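Long-range contacts in conjugal transfer protein-like C-terminal domain-containing protein (Enterococcus faecalis, PDB 4EC6), which is of unknown function but probably serves conjugative plasmid transfer, its C-terminal domain having an NTF2-like fold that resembles VirB8 proteins of type IV secretion systems: residues K100-V105 with Y121-S126; Y63-Y68 with Q134-E139; S93-L98 with T151-T156; Y117-L122 with F138-T143. All coordinates share one frame; numbering follows the deposited sequence.

Contact 1 (K100-V105 with Y121-S126); sequences KTLKSV and YLLNVS
Y121 meets V105 where two arms of a beta hairpin pair antiparallel across a classic beta bulge in the sheet of this NTF2-like domain. Standing anti to the backbone N (chi1 176°) brings V105 CG1 obliquely to the ring, 3.6 Å from Y121 CD1, while the Y121 hydroxyl bonds to the D58 carbonyl on helix 54-68. L122 serves through its backbone: a water donates to L122 O at 2.6 Å and also bonds S104 OG. L123 lies alongside V105, with CD2 3.9 Å from V105 CG2, and its tip also meets L102; these branched apolar chains suit the face that packs on F69 and helix 54-68. N124, opposite the bulge, faces both K103 and S104. K103 N donates to N124 O at 2.8 Å, whereas N124 N reaches S104 O at 3.2 Å, tilted 29° from the carbonyl plane. N124 OD1 is hydrogen-bonded to Y63 OH of the second subunit, an amide suiting this more polar face. V125 stays with the leucines, its CA 3.2 Å from T101 O in a CA-H...O contact. S126 restores regular pairing through two bonds with T101; S126 N lies 2.9 Å from T101 O, bent to 141° at the hydrogen.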
loop_
_atom_site.group_PDB
_atom_site.type_symbol
_atom_site.label_atom_id
_atom_site.label_comp_id
_atom_site.label_asym_id
_atom_site.label_seq_id
_atom_site.Cartn_x
_atom_site.Cartn_y
_atom_site.Cartn_z
ATOM N N LYS A 100 14.605 -11.237 12.095
ATOM C CA LYS A 100 13.341 -11.510 11.423
ATOM C C LYS A 100 13.316 -10.747 10.125
ATOM O O LYS A 100 13.772 -9.649 10.069
ATOM C CB LYS A 100 12.206 -11.096 12.323
ATOM C CG LYS A 100 12.265 -11.879 13.626
ATOM C CD LYS A 100 11.356 -11.342 14.704
ATOM C CE LYS A 100 10.235 -12.310 15.016
ATOM N NZ LYS A 100 9.857 -12.149 16.442
ATOM N N THR A 101 12.821 -11.373 9.073
ATOM C CA THR A 101 12.792 -10.811 7.745
ATOM C C THR A 101 11.380 -10.347 7.378
ATOM O O THR A 101 10.381 -11.051 7.529
ATOM C CB THR A 101 13.218 -11.872 6.746
ATOM O OG1 THR A 101 14.506 -12.376 7.139
ATOM C CG2 THR A 101 13.250 -11.300 5.325
ATOM N N LEU A 102 11.296 -9.145 6.873
ATOM C CA LEU A 102 10.024 -8.515 6.748
ATOM C C LEU A 102 9.589 -8.786 5.318
ATOM O O LEU A 102 10.241 -8.321 4.387
ATOM C CB LEU A 102 10.221 -7.025 7.024
ATOM C CG LEU A 102 9.035 -6.136 7.252
ATOM C CD1 LEU A 102 8.263 -6.522 8.506
ATOM C CD2 LEU A 102 9.586 -4.721 7.337
ATOM N N LYS A 103 8.522 -9.563 5.141
ATOM C CA LYS A 103 8.069 -9.935 3.777
ATOM C C LYS A 103 6.996 -9.006 3.255
ATOM O O LYS A 103 6.871 -8.845 2.047
ATOM C CB LYS A 103 7.509 -11.357 3.697
ATOM C CG LYS A 103 8.391 -12.462 4.253
ATOM C CD LYS A 103 9.788 -12.494 3.635
ATOM C CE LYS A 103 9.739 -12.876 2.163
ATOM N NZ LYS A 103 10.821 -12.126 1.452
ATOM N N SER A 104 6.188 -8.438 4.152
ATOM C CA SER A 104 5.141 -7.522 3.764
ATOM C C SER A 104 4.628 -6.701 4.943
ATOM O O SER A 104 4.666 -7.144 6.109
ATOM C CB SER A 104 3.985 -8.228 3.048
ATOM O OG SER A 104 3.042 -8.688 3.968
ATOM N N VAL A 105 4.123 -5.513 4.604
ATOM C CA VAL A 105 3.642 -4.598 5.594
ATOM C C VAL A 105 2.320 -4.025 5.136
ATOM O O VAL A 105 2.235 -3.480 4.051
ATOM C CB VAL A 105 4.665 -3.431 5.792
ATOM C CG1 VAL A 105 4.127 -2.405 6.776
ATOM C CG2 VAL A 105 6.006 -3.997 6.204
ATOM N N TYR A 121 0.302 -2.273 12.389
ATOM C CA TYR A 121 0.509 -2.898 11.085
ATOM C C TYR A 121 0.396 -4.412 11.176
ATOM O O TYR A 121 0.749 -5.026 12.192
ATOM C CB TYR A 121 1.866 -2.527 10.508
ATOM C CG TYR A 121 2.109 -1.040 10.335
ATOM C CD1 TYR A 121 2.158 -0.467 9.061
ATOM C CD2 TYR A 121 2.301 -0.205 11.432
ATOM C CE1 TYR A 121 2.355 0.889 8.878
ATOM C CE2 TYR A 121 2.523 1.158 11.269
ATOM C CZ TYR A 121 2.546 1.690 9.977
ATOM O OH TYR A 121 2.744 3.025 9.816
ATOM N N LEU A 122 -0.068 -5.033 10.096
ATOM C CA LEU A 122 0.026 -6.488 9.961
ATOM C C LEU A 122 1.250 -6.824 9.141
ATOM O O LEU A 122 1.454 -6.231 8.097
ATOM C CB LEU A 122 -1.205 -7.068 9.266
ATOM C CG LEU A 122 -2.457 -6.982 10.087
ATOM C CD1 LEU A 122 -3.383 -8.058 9.542
ATOM C CD2 LEU A 122 -2.217 -7.183 11.600
ATOM N N LEU A 123 2.050 -7.784 9.592
ATOM C CA LEU A 123 3.280 -8.130 8.919
ATOM C C LEU A 123 3.313 -9.612 8.580
ATOM O O LEU A 123 2.742 -10.449 9.289
ATOM C CB LEU A 123 4.455 -7.814 9.837
ATOM C CG LEU A 123 4.518 -6.496 10.601
ATOM C CD1 LEU A 123 5.690 -6.444 11.568
ATOM C CD2 LEU A 123 4.666 -5.357 9.608
ATOM N N ASN A 124 3.972 -9.942 7.494
ATOM C CA ASN A 124 4.409 -11.304 7.316
ATOM C C ASN A 124 5.886 -11.232 7.643
ATOM O O ASN A 124 6.651 -10.557 6.918
ATOM C CB ASN A 124 4.246 -11.789 5.874
ATOM C CG ASN A 124 2.784 -12.018 5.466
ATOM O OD1 ASN A 124 1.929 -12.425 6.278
ATOM N ND2 ASN A 124 2.493 -11.787 4.165
ATOM N N VAL A 125 6.290 -11.878 8.735
ATOM C CA VAL A 125 7.725 -12.067 8.983
ATOM C C VAL A 125 8.153 -13.510 8.728
ATOM O O VAL A 125 7.351 -14.458 8.750
ATOM C CB VAL A 125 8.227 -11.492 10.347
ATOM C CG1 VAL A 125 7.562 -10.162 10.622
ATOM C CG2 VAL A 125 7.943 -12.410 11.511
ATOM N N SER A 126 9.431 -13.641 8.460
ATOM C CA SER A 126 10.025 -14.913 8.092
ATOM C C SER A 126 11.225 -15.127 9.020
ATOM O O SER A 126 12.045 -14.215 9.230
ATOM C CB SER A 126 10.424 -14.859 6.620
ATOM O OG SER A 126 11.134 -15.998 6.214
HETATM O O HOH W 1 1.095 -7.540 5.862
#

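Contact 2 (Y63-Y68 with Q134-E139); sequences YFLTYY and QKITFE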
loop_
_atom_site.group_PDB
_atom_site.type_symbol
_atom_site.label_atom_id
_atom_site.label_comp_id
_atom_site.label_asym_id
_atom_site.label_seq_id
_atom_site.Cartn_x
_atom_site.Cartn_y
_atom_site.Cartn_z
ATOM N N TYR A 63 8.396 3.517 6.879
ATOM C CA TYR A 63 9.796 3.841 6.754
ATOM C C TYR A 63 10.532 3.392 8.009
ATOM O O TYR A 63 11.500 2.616 7.916
ATOM C CB TYR A 63 9.996 5.301 6.437
ATOM C CG TYR A 63 10.070 5.573 4.954
ATOM C CD1 TYR A 63 11.279 5.450 4.243
ATOM C CD2 TYR A 63 8.939 5.892 4.258
ATOM C CE1 TYR A 63 11.332 5.682 2.881
ATOM C CE2 TYR A 63 8.968 6.101 2.907
ATOM C CZ TYR A 63 10.152 6.012 2.217
ATOM O OH TYR A 63 10.104 6.257 0.856
ATOM N N PHE A 64 10.003 3.758 9.169
ATOM C CA PHE A 64 10.518 3.237 10.425
ATOM C C PHE A 64 10.599 1.712 10.427
ATOM O O PHE A 64 11.612 1.186 10.871
ATOM C CB PHE A 64 9.689 3.734 11.620
ATOM C CG PHE A 64 9.994 3.032 12.937
ATOM C CD1 PHE A 64 11.177 3.272 13.620
ATOM C CD2 PHE A 64 9.063 2.162 13.509
ATOM C CE1 PHE A 64 11.437 2.659 14.832
ATOM C CE2 PHE A 64 9.327 1.533 14.699
ATOM C CZ PHE A 64 10.519 1.786 15.369
ATOM N N LEU A 65 9.563 1.002 9.975
ATOM C CA LEU A 65 9.620 -0.476 10.028
ATOM C C LEU A 65 10.776 -1.105 9.213
ATOM O O LEU A 65 11.369 -2.110 9.588
ATOM C CB LEU A 65 8.281 -1.094 9.635
ATOM C CG LEU A 65 7.210 -0.963 10.706
ATOM C CD1 LEU A 65 5.818 -1.307 10.206
ATOM C CD2 LEU A 65 7.565 -1.880 11.841
ATOM N N THR A 66 11.082 -0.487 8.081
ATOM C CA THR A 66 12.203 -0.841 7.287
ATOM C C THR A 66 13.509 -0.802 8.107
ATOM O O THR A 66 14.309 -1.711 8.023
ATOM C CB THR A 66 12.222 0.131 6.123
ATOM O OG1 THR A 66 11.127 -0.208 5.243
ATOM C CG2 THR A 66 13.491 0.040 5.376
ATOM N N TYR A 67 13.737 0.222 8.915
ATOM C CA TYR A 67 14.945 0.276 9.707
ATOM C C TYR A 67 14.853 -0.592 10.988
ATOM O O TYR A 67 15.779 -1.271 11.386
ATOM C CB TYR A 67 15.308 1.740 9.981
ATOM C CG TYR A 67 15.764 2.397 8.735
ATOM C CD1 TYR A 67 17.021 2.050 8.148
ATOM C CD2 TYR A 67 14.956 3.305 8.061
ATOM C CE1 TYR A 67 17.460 2.614 6.952
ATOM C CE2 TYR A 67 15.385 3.875 6.846
ATOM C CZ TYR A 67 16.632 3.515 6.317
ATOM O OH TYR A 67 17.059 4.075 5.168
ATOM N N TYR A 68 13.706 -0.609 11.603
ATOM C CA TYR A 68 13.487 -1.403 12.758
ATOM C C TYR A 68 13.646 -2.863 12.436
ATOM O O TYR A 68 14.173 -3.592 13.239
ATOM C CB TYR A 68 12.082 -1.136 13.281
ATOM C CG TYR A 68 11.803 -1.802 14.592
ATOM C CD1 TYR A 68 12.481 -1.392 15.771
ATOM C CD2 TYR A 68 10.848 -2.815 14.676
ATOM C CE1 TYR A 68 12.225 -2.014 16.980
ATOM C CE2 TYR A 68 10.592 -3.447 15.879
ATOM C CZ TYR A 68 11.276 -3.049 16.999
ATOM O OH TYR A 68 10.967 -3.662 18.137
ATOM N N GLN A 134 2.119 -11.470 11.830
ATOM C CA GLN A 134 2.219 -10.772 13.099
ATOM C C GLN A 134 1.579 -9.392 13.025
ATOM O O GLN A 134 1.386 -8.833 11.955
ATOM C CB GLN A 134 3.687 -10.685 13.578
ATOM C CG GLN A 134 4.241 -12.048 13.975
ATOM C CD GLN A 134 5.329 -11.983 15.030
ATOM O OE1 GLN A 134 6.522 -11.801 14.728
ATOM N NE2 GLN A 134 4.940 -12.201 16.274
ATOM N N LYS A 135 1.195 -8.884 14.183
ATOM C CA LYS A 135 0.839 -7.491 14.349
ATOM C C LYS A 135 1.914 -6.734 15.159
ATOM O O LYS A 135 2.522 -7.278 16.078
ATOM C CB LYS A 135 -0.518 -7.363 15.001
ATOM C CG LYS A 135 -0.769 -5.984 15.528
ATOM C CD LYS A 135 -2.236 -5.679 15.428
ATOM C CE LYS A 135 -2.996 -6.149 16.640
ATOM N NZ LYS A 135 -4.453 -6.067 16.277
ATOM N N ILE A 136 2.174 -5.504 14.746
ATOM C CA ILE A 136 3.083 -4.628 15.431
ATOM C C ILE A 136 2.362 -3.311 15.757
ATOM O O ILE A 136 1.682 -2.749 14.910
ATOM C CB ILE A 136 4.361 -4.397 14.612
ATOM C CG1 ILE A 136 5.419 -3.832 15.528
ATOM C CG2 ILE A 136 4.120 -3.515 13.387
ATOM C CD1 ILE A 136 6.783 -3.821 14.909
ATOM N N THR A 137 2.521 -2.881 17.012
ATOM C CA THR A 137 1.912 -1.697 17.585
ATOM C C THR A 137 3.043 -0.806 18.173
ATOM O O THR A 137 4.005 -1.283 18.761
ATOM C CB THR A 137 0.962 -2.144 18.700
ATOM O OG1 THR A 137 0.204 -3.232 18.201
ATOM C CG2 THR A 137 -0.022 -1.062 19.115
ATOM N N PHE A 138 2.941 0.491 17.962
ATOM C CA PHE A 138 3.829 1.449 18.575
ATOM C C PHE A 138 3.183 2.840 18.515
ATOM O O PHE A 138 2.277 3.081 17.727
ATOM C CB PHE A 138 5.198 1.424 17.927
ATOM C CG PHE A 138 5.211 1.719 16.454
ATOM C CD1 PHE A 138 5.406 3.029 15.991
ATOM C CD2 PHE A 138 5.119 0.687 15.508
ATOM C CE1 PHE A 138 5.460 3.302 14.633
ATOM C CE2 PHE A 138 5.184 0.973 14.134
ATOM C CZ PHE A 138 5.351 2.271 13.691
ATOM N N GLU A 139 3.618 3.753 19.355
ATOM C CA GLU A 139 3.068 5.121 19.274
ATOM C C GLU A 139 3.953 6.112 18.532
ATOM O O GLU A 139 5.133 5.900 18.375
ATOM C CB GLU A 139 2.667 5.610 20.644
ATOM C CG GLU A 139 1.751 4.597 21.247
ATOM C CD GLU A 139 1.410 4.906 22.678
ATOM O OE1 GLU A 139 1.568 6.099 23.096
ATOM O OE2 GLU A 139 0.991 3.937 23.379
#
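F64 directs the edge of its ring at a face of F138, an edge-to-face pair with centroids 5.1 Å apart and planes at 59°. F64 CD2 comes within 3.7 Å of F138 CZ, and F64 CE2 stands over the middle of the F138 ring. Placing CG anti to the backbone N (chi1 169°) extends the F64 phenyl from the helix toward F138, and the CB of Y68, one turn later, packs against a face of the F64 ring. Beside this pair L65 and I136 slide past each other in opposite directions, L65 CD2 lying 3.7 Å from I136 CD1. I136 CD1 also meets Y68, 3.9 Å from Y68 CE2 and oblique to the ring. All five of these side chains are buried, near the centre of the chain, where the helical segment 63-68 runs at 111° to the strand segment 134-139 on one face of the sheet, as in NTF2-like folds.

The outer sides are different. T66 is exposed on the helix and Y67 turns to Y85 and helix 75-82. On the strand, K135, T137 and E139 occupy the far face, where threonine and charged side chains can meet solvent; K135 and E139 make long, weak ion pairs with E120 and K115. Between these two segments the helix is held to the sheet by dispersion and by the weak electrostatics of a ring edge over a ring face, forces that depend on close shape fit and exclusion of water.

Contact 3 (S93-L98 with T151-T156); sequences SDWKAL and TQPKLT
Flat groups meet first: the side-chain amide of Q152 lies over a face of the W95 indole, the two planes only 7° apart. Q152 is fully extended, its CG anti to the backbone N (chi1 175°), and this carries its length across the ring from the six-membered to the pyrrole part. Q152 CB sits 3.6 Å from W95 CZ2, and Q152 NE2 is 3.2 Å from W95 NE1. Both nitrogens are donors, so this is contact over the ring face and not a hydrogen bond; a broad indole suits the place because it can accept a chain of methylenes and an amide together.

Apolar contacts make up the rest. P153 CD approaches W95 CH2 to 4.0 Å, the two side chains crossing at about a right angle. Farther along, L98 CD1 touches L155 CD2 at 4.2 Å, a looser leucine pair with L98 on the exposed side.

The polar bonds of these segments lead elsewhere: W95 O accepts from Q79 NE2, and T151 OG1 bonds E139 N. The W95 ring packs on Y78 and L82 of helix 75-82, while P153 bears on F64 and Y68 of helix 54-68, so the loop before strand 101-112 and the irregular strand 147-157 meet beside both helices.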
loop_
_atom_site.group_PDB
_atom_site.type_symbol
_atom_site.label_atom_id
_atom_site.label_comp_id
_atom_site.label_asym_id
_atom_site.label_seq_id
_atom_site.Cartn_x
_atom_site.Cartn_y
_atom_site.Cartn_z
ATOM N N SER A 93 19.161 2.195 23.602
ATOM C CA SER A 93 20.519 1.618 23.837
ATOM C C SER A 93 20.581 0.062 23.798
ATOM O O SER A 93 21.602 -0.507 23.422
ATOM C CB SER A 93 21.076 2.116 25.163
ATOM O OG SER A 93 20.283 1.585 26.232
ATOM N N ASP A 94 19.491 -0.612 24.168
ATOM C CA ASP A 94 19.429 -2.096 24.087
ATOM C C ASP A 94 18.694 -2.733 22.856
ATOM O O ASP A 94 18.539 -3.937 22.805
ATOM C CB ASP A 94 18.928 -2.712 25.418
ATOM C CG ASP A 94 19.819 -2.303 26.625
ATOM O OD1 ASP A 94 19.277 -1.901 27.687
ATOM O OD2 ASP A 94 21.083 -2.348 26.523
ATOM N N TRP A 95 18.257 -1.950 21.871
ATOM C CA TRP A 95 17.556 -2.527 20.733
ATOM C C TRP A 95 18.579 -3.194 19.880
ATOM O O TRP A 95 19.567 -2.580 19.564
ATOM C CB TRP A 95 16.837 -1.453 19.932
ATOM C CG TRP A 95 15.675 -0.796 20.654
ATOM C CD1 TRP A 95 15.359 -0.856 22.009
ATOM C CD2 TRP A 95 14.666 0.085 20.089
ATOM N NE1 TRP A 95 14.254 -0.135 22.272
ATOM C CE2 TRP A 95 13.796 0.456 21.176
ATOM C CE3 TRP A 95 14.407 0.587 18.818
ATOM C CZ2 TRP A 95 12.722 1.299 20.998
ATOM C CZ3 TRP A 95 13.310 1.436 18.651
ATOM C CH2 TRP A 95 12.499 1.784 19.718
ATOM N N LYS A 96 18.350 -4.442 19.501
ATOM C CA LYS A 96 19.199 -5.124 18.528
ATOM C C LYS A 96 18.374 -5.601 17.340
ATOM O O LYS A 96 17.137 -5.681 17.413
ATOM C CB LYS A 96 19.881 -6.337 19.169
ATOM C CG LYS A 96 20.878 -6.012 20.261
ATOM C CD LYS A 96 20.999 -7.189 21.225
ATOM C CE LYS A 96 21.399 -6.702 22.627
ATOM N NZ LYS A 96 21.117 -7.675 23.736
ATOM N N ALA A 97 19.065 -5.955 16.255
ATOM C CA ALA A 97 18.422 -6.579 15.107
ATOM C C ALA A 97 17.641 -7.745 15.664
ATOM O O ALA A 97 18.109 -8.416 16.569
ATOM C CB ALA A 97 19.450 -7.043 14.097
ATOM N N LEU A 98 16.425 -7.957 15.178
ATOM C CA LEU A 98 15.552 -8.964 15.758
ATOM C C LEU A 98 15.697 -10.319 15.078
ATOM O O LEU A 98 15.059 -11.257 15.512
ATOM C CB LEU A 98 14.092 -8.502 15.677
ATOM C CG LEU A 98 13.673 -7.197 16.336
ATOM C CD1 LEU A 98 12.229 -6.897 16.000
ATOM C CD2 LEU A 98 13.804 -7.336 17.838
ATOM N N THR A 151 7.254 4.836 21.619
ATOM C CA THR A 151 7.291 3.648 22.489
ATOM C C THR A 151 8.090 2.569 21.767
ATOM O O THR A 151 8.323 2.661 20.565
ATOM C CB THR A 151 5.913 3.081 22.771
ATOM O OG1 THR A 151 5.271 2.824 21.518
ATOM C CG2 THR A 151 5.088 4.035 23.562
ATOM N N GLN A 152 8.528 1.552 22.484
ATOM C CA GLN A 152 9.203 0.464 21.804
ATOM C C GLN A 152 8.100 -0.399 21.145
ATOM O O GLN A 152 7.126 -0.661 21.784
ATOM C CB GLN A 152 10.014 -0.345 22.793
ATOM C CG GLN A 152 10.604 -1.546 22.083
ATOM C CD GLN A 152 11.465 -2.366 22.961
ATOM O OE1 GLN A 152 11.145 -2.566 24.119
ATOM N NE2 GLN A 152 12.576 -2.861 22.420
ATOM N N PRO A 153 8.227 -0.778 19.854
ATOM C CA PRO A 153 7.135 -1.508 19.191
ATOM C C PRO A 153 6.822 -2.842 19.874
ATOM O O PRO A 153 7.747 -3.525 20.282
ATOM C CB PRO A 153 7.699 -1.744 17.791
ATOM C CG PRO A 153 8.647 -0.636 17.569
ATOM C CD PRO A 153 9.305 -0.439 18.898
ATOM N N LYS A 154 5.540 -3.172 20.048
ATOM C CA LYS A 154 5.093 -4.528 20.477
ATOM C C LYS A 154 4.722 -5.404 19.287
ATOM O O LYS A 154 3.912 -5.054 18.413
ATOM C CB LYS A 154 3.885 -4.522 21.439
ATOM C CG LYS A 154 4.004 -3.700 22.729
ATOM C CD LYS A 154 5.481 -3.521 23.097
ATOM C CE LYS A 154 5.726 -2.999 24.516
ATOM N NZ LYS A 154 7.129 -3.385 24.880
ATOM N N LEU A 155 5.324 -6.567 19.257
ATOM C CA LEU A 155 5.094 -7.520 18.211
ATOM C C LEU A 155 4.259 -8.638 18.831
ATOM O O LEU A 155 4.601 -9.103 19.875
ATOM C CB LEU A 155 6.453 -8.024 17.785
ATOM C CG LEU A 155 6.771 -8.454 16.395
ATOM C CD1 LEU A 155 6.056 -7.562 15.370
ATOM C CD2 LEU A 155 8.288 -8.365 16.321
ATOM N N THR A 156 3.147 -9.056 18.219
ATOM C CA THR A 156 2.331 -10.115 18.796
ATOM C C THR A 156 1.797 -10.979 17.694
ATOM O O THR A 156 1.651 -10.523 16.572
ATOM C CB THR A 156 1.113 -9.554 19.552
ATOM O OG1 THR A 156 0.373 -8.686 18.689
ATOM C CG2 THR A 156 1.527 -8.776 20.802
#

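Contact 4 (Y117-L122 with F138-T143); sequences YSVEYL and FEVEPT
V119 holds a methyl over the F138 ring: CG2 stands 3.7 Å from the ring centroid and 18° off the ring normal, a CH-pi contact. This methyl lies between the backbone N and the carbonyl carbon of V119, while F138 CG takes the corresponding position on its own residue (chi1 59°), which leans the phenyl off the sheet toward the neighbouring strand, where V119 CG2 covers one of its faces. The face so covered is opposite the one that receives F64, so F138 is sandwiched between the helix and its partner strand. Y121 comes at the rim instead. Its ring is nearly parallel to that of F138, planes at 5° and centroids 6.0 Å apart, rim to rim, with neither over the face of the other; Y121 CE2 is 3.9 Å from F138 CZ.

These side chains hang from an antiparallel beta hairpin, strands 117-126 and 131-142. V119 and F138 form a hydrogen-bonded pair, V119 N to F138 O being 2.9 Å and F138 N to V119 O a longer 3.3 Å. Y117 and V140 form the next, with bonds in both directions, and V140 adds an apolar side chain to the same buried face as V119.

S118 and E139 lie between them as a non-hydrogen-bonded pair on the other face, where a small hydroxyl residue and a charged one suit partial exposure. E139 CG, anti to the carbonyl carbon, lies 4.0 Å from S118 CB; the methylenes make this contact, and the carboxylate extends on to a long, weak ion pair with K115.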
loop_
_atom_site.group_PDB
_atom_site.type_symbol
_atom_site.label_atom_id
_atom_site.label_comp_id
_atom_site.label_asym_id
_atom_site.label_seq_id
_atom_site.Cartn_x
_atom_site.Cartn_y
_atom_site.Cartn_z
ATOM N N TYR A 117 -0.628 9.139 18.286
ATOM C CA TYR A 117 -1.401 8.063 17.755
ATOM C C TYR A 117 -0.708 6.784 18.050
ATOM O O TYR A 117 0.505 6.712 17.968
ATOM C CB TYR A 117 -1.549 8.238 16.260
ATOM C CG TYR A 117 -2.551 9.290 15.937
ATOM C CD1 TYR A 117 -3.869 8.942 15.686
ATOM C CD2 TYR A 117 -2.201 10.654 15.894
ATOM C CE1 TYR A 117 -4.806 9.902 15.384
ATOM C CE2 TYR A 117 -3.139 11.624 15.572
ATOM C CZ TYR A 117 -4.430 11.226 15.335
ATOM O OH TYR A 117 -5.417 12.137 15.045
ATOM N N SER A 118 -1.488 5.784 18.422
ATOM C CA SER A 118 -1.029 4.420 18.453
ATOM C C SER A 118 -1.325 3.816 17.062
ATOM O O SER A 118 -2.483 3.837 16.604
ATOM C CB SER A 118 -1.785 3.664 19.539
ATOM O OG SER A 118 -1.396 2.314 19.512
ATOM N N VAL A 119 -0.289 3.317 16.377
ATOM C CA VAL A 119 -0.491 2.762 15.034
ATOM C C VAL A 119 -0.301 1.253 15.027
ATOM O O VAL A 119 0.514 0.715 15.757
ATOM C CB VAL A 119 0.393 3.448 13.943
ATOM C CG1 VAL A 119 0.291 4.941 14.039
ATOM C CG2 VAL A 119 1.858 3.090 14.071
ATOM N N GLU A 120 -1.023 0.553 14.182
ATOM C CA GLU A 120 -0.785 -0.889 14.017
ATOM C C GLU A 120 -0.533 -1.248 12.588
ATOM O O GLU A 120 -1.095 -0.623 11.682
ATOM C CB GLU A 120 -1.992 -1.675 14.477
ATOM C CG GLU A 120 -2.441 -1.300 15.877
ATOM C CD GLU A 120 -3.652 -2.082 16.327
ATOM O OE1 GLU A 120 -4.244 -2.807 15.526
ATOM O OE2 GLU A 120 -4.035 -1.971 17.492
ATOM N N TYR A 121 0.302 -2.273 12.389
ATOM C CA TYR A 121 0.509 -2.898 11.085
ATOM C C TYR A 121 0.396 -4.412 11.176
ATOM O O TYR A 121 0.749 -5.026 12.192
ATOM C CB TYR A 121 1.866 -2.527 10.508
ATOM C CG TYR A 121 2.109 -1.040 10.335
ATOM C CD1 TYR A 121 2.158 -0.467 9.061
ATOM C CD2 TYR A 121 2.301 -0.205 11.432
ATOM C CE1 TYR A 121 2.355 0.889 8.878
ATOM C CE2 TYR A 121 2.523 1.158 11.269
ATOM C CZ TYR A 121 2.546 1.690 9.977
ATOM O OH TYR A 121 2.744 3.025 9.816
ATOM N N LEU A 122 -0.068 -5.033 10.096
ATOM C CA LEU A 122 0.026 -6.488 9.961
ATOM C C LEU A 122 1.250 -6.824 9.141
ATOM O O LEU A 122 1.454 -6.231 8.097
ATOM C CB LEU A 122 -1.205 -7.068 9.266
ATOM C CG LEU A 122 -2.457 -6.982 10.087
ATOM C CD1 LEU A 122 -3.383 -8.058 9.542
ATOM C CD2 LEU A 122 -2.217 -7.183 11.600
ATOM N N PHE A 138 2.941 0.491 17.962
ATOM C CA PHE A 138 3.829 1.449 18.575
ATOM C C PHE A 138 3.183 2.840 18.515
ATOM O O PHE A 138 2.277 3.081 17.727
ATOM C CB PHE A 138 5.198 1.424 17.927
ATOM C CG PHE A 138 5.211 1.719 16.454
ATOM C CD1 PHE A 138 5.406 3.029 15.991
ATOM C CD2 PHE A 138 5.119 0.687 15.508
ATOM C CE1 PHE A 138 5.460 3.302 14.633
ATOM C CE2 PHE A 138 5.184 0.973 14.134
ATOM C CZ PHE A 138 5.351 2.271 13.691
ATOM N N GLU A 139 3.618 3.753 19.355
ATOM C CA GLU A 139 3.068 5.121 19.274
ATOM C C GLU A 139 3.953 6.112 18.532
ATOM O O GLU A 139 5.133 5.900 18.375
ATOM C CB GLU A 139 2.667 5.610 20.644
ATOM C CG GLU A 139 1.751 4.597 21.247
ATOM C CD GLU A 139 1.410 4.906 22.678
ATOM O OE1 GLU A 139 1.568 6.099 23.096
ATOM O OE2 GLU A 139 0.991 3.937 23.379
ATOM N N VAL A 140 3.361 7.204 18.110
ATOM C CA VAL A 140 3.975 8.143 17.165
ATOM C C VAL A 140 3.453 9.516 17.549
ATOM O O VAL A 140 2.322 9.619 17.941
ATOM C CB VAL A 140 3.511 7.782 15.751
ATOM C CG1 VAL A 140 3.636 8.934 14.781
ATOM C CG2 VAL A 140 4.357 6.633 15.264
ATOM N N GLU A 141 4.292 10.541 17.528
ATOM C CA GLU A 141 3.881 11.899 17.886
ATOM C C GLU A 141 4.355 12.860 16.826
ATOM O O GLU A 141 5.390 12.635 16.186
ATOM C CB GLU A 141 4.382 12.299 19.263
ATOM C CG GLU A 141 3.669 11.573 20.397
ATOM C CD GLU A 141 4.351 11.794 21.752
ATOM O OE1 GLU A 141 5.118 12.783 21.899
ATOM O OE2 GLU A 141 4.152 10.953 22.673
ATOM N N PRO A 142 3.555 13.893 16.555
ATOM C CA PRO A 142 4.007 14.782 15.490
ATOM C C PRO A 142 5.080 15.686 16.055
ATOM O O PRO A 142 5.166 15.861 17.261
ATOM C CB PRO A 142 2.755 15.588 15.145
ATOM C CG PRO A 142 1.908 15.553 16.391
ATOM C CD PRO A 142 2.170 14.189 16.992
ATOM N N THR A 143 5.912 16.205 15.177
ATOM C CA THR A 143 6.922 17.177 15.522
ATOM C C THR A 143 6.620 18.302 14.572
ATOM O O THR A 143 5.927 18.073 13.586
ATOM C CB THR A 143 8.352 16.613 15.324
ATOM O OG1 THR A 143 8.525 16.114 13.989
ATOM C CG2 THR A 143 8.554 15.496 16.265
#

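Overall arrangement
From the N terminus, helix 54-68 supplies the first half of contact 2, whose long loop closes only on strand 131-142. The loop at 93-98 then opens contact 3, which closes on 151-156, so contacts 2 and 3 cross. Contact 1 falls within the spans of both, joining strands 101-112 and 117-126. Contact 4 begins on 117-122, overlapping the end of contact 1 at Y121 and L122, and closes on 138-143, sharing F138 and E139 with contact 2; it lies within the span of contact 3. Contacts 1 and 4 build successive hairpins of the antiparallel sheet, contact 2 lays the helix on it, and contact 3 ties the loop after helix 75-82 to its edge strand.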